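Local coordinates for phosphoprotein (Lettuce necrotic yellows virus, PDB 3T4R) that probably acts as a non-catalytic polymerase cofactor, holding the L polymerase on the nucleoprotein-RNA template and keeping soluble nucleoprotein off non-genomic RNA, at residues Leu39-Ala43 with Lys53-Glu57. Sequence-based numbering, arbitrary orientation.
Sequences LAMAA and KIQNE
Selenomethionine M41 reaches across to helix 50-72 and meets I54, K53 and E57 in turn, a compact example of how one long, unbranched side chain can join a short helix to a longer one. Its base is apolar: CB of M41 packs against CD1 of I54 at 3.9 Å. CG of M41 lies anti to its carbonyl carbon (chi1 -75°), and the extended chain beyond it carries the selenium and terminal methyl toward the ends of K53 and E57, which both approach it from the side of helix 50-72. K53 and E57, one helical turn apart, both cross the M41 chain at about a right angle. The K53 chain bends near its end, bringing its CE within 3.8 Å of SE of M41, while its NZ approaches the methyl CE of M41 at 3.5 Å. From E57, also bent, at chi2, carboxylate atom OE2 lies only 3.0 Å from CE of M41, a little closer than ordinary van der Waals contact. The CD1 methyl of I54 also grazes CB of A42 at 4.3 Å, adding a second apolar touch. The contact thus joins helix 36-41 to the early turns of helix 50-72 in this C-terminal domain, with I54 also touching I38, L15 and L46, and A42 meeting L11 of helix 4-14.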
# COMPACT_ATOMS: atom_id res chain seq x y z
N LEU A 39 -1.34 -6.82 3.50
CA LEU A 39 -2.75 -6.84 3.72
C LEU A 39 -3.08 -7.66 4.95
O LEU A 39 -3.91 -7.26 5.72
CB LEU A 39 -3.47 -7.50 2.55
CG LEU A 39 -4.88 -7.08 2.10
CD1 LEU A 39 -5.60 -8.22 1.58
CD2 LEU A 39 -5.69 -6.23 3.06
N ALA A 40 -2.43 -8.82 5.10
CA ALA A 40 -2.73 -9.81 6.13
C ALA A 40 -2.46 -9.23 7.49
O ALA A 40 -3.10 -9.57 8.47
CB ALA A 40 -1.91 -10.99 5.91
N MSE A 41 -1.53 -8.28 7.53
CA MSE A 41 -1.15 -7.59 8.78
C MSE A 41 -2.35 -6.87 9.40
O MSE A 41 -2.46 -6.76 10.63
CB MSE A 41 -0.04 -6.57 8.51
CG MSE A 41 1.35 -7.19 8.31
SE MSE A 41 2.78 -5.83 8.14
CE MSE A 41 4.34 -7.00 8.40
N ALA A 42 -3.25 -6.42 8.52
CA ALA A 42 -4.39 -5.61 8.90
C ALA A 42 -5.62 -6.47 9.21
O ALA A 42 -6.67 -5.93 9.56
CB ALA A 42 -4.71 -4.67 7.79
N ALA A 43 -5.47 -7.78 9.04
CA ALA A 43 -6.59 -8.72 9.03
C ALA A 43 -7.47 -8.62 10.28
O ALA A 43 -8.67 -8.27 10.17
CB ALA A 43 -6.09 -10.17 8.82
N LYS A 53 3.28 0.89 11.52
CA LYS A 53 4.08 -0.26 11.04
C LYS A 53 3.85 -0.55 9.55
O LYS A 53 4.79 -0.56 8.75
CB LYS A 53 3.78 -1.51 11.87
CG LYS A 53 4.94 -2.62 11.88
CD LYS A 53 4.38 -3.96 12.38
CE LYS A 53 4.56 -5.13 11.37
NZ LYS A 53 5.97 -5.62 11.17
N ILE A 54 2.59 -0.75 9.20
CA ILE A 54 2.19 -1.04 7.86
C ILE A 54 2.46 0.09 6.90
O ILE A 54 2.90 -0.19 5.78
CB ILE A 54 0.72 -1.38 7.83
CG1 ILE A 54 0.47 -2.54 8.79
CG2 ILE A 54 0.27 -1.74 6.39
CD1 ILE A 54 -0.96 -2.86 8.99
N GLN A 55 2.16 1.33 7.30
CA GLN A 55 2.47 2.51 6.51
C GLN A 55 3.95 2.51 6.16
O GLN A 55 4.30 2.77 5.01
CB GLN A 55 2.21 3.80 7.29
CG GLN A 55 0.77 4.21 7.42
CD GLN A 55 0.60 5.42 8.32
OE1 GLN A 55 1.53 5.80 9.06
NE2 GLN A 55 -0.58 6.02 8.30
N ASN A 56 4.81 2.23 7.14
CA ASN A 56 6.24 2.12 6.92
C ASN A 56 6.56 1.05 5.84
O ASN A 56 7.42 1.25 4.96
CB ASN A 56 6.99 1.84 8.23
CG ASN A 56 7.09 3.08 9.14
OD1 ASN A 56 7.14 4.22 8.64
ND2 ASN A 56 7.23 2.86 10.47
N GLU A 57 5.92 -0.09 5.92
CA GLU A 57 6.17 -1.17 4.96
C GLU A 57 5.78 -0.73 3.54
O GLU A 57 6.49 -1.04 2.59
CB GLU A 57 5.41 -2.46 5.33
CG GLU A 57 5.91 -3.14 6.58
CD GLU A 57 6.68 -4.38 6.31
OE1 GLU A 57 7.52 -4.38 5.36
OE2 GLU A 57 6.48 -5.38 7.05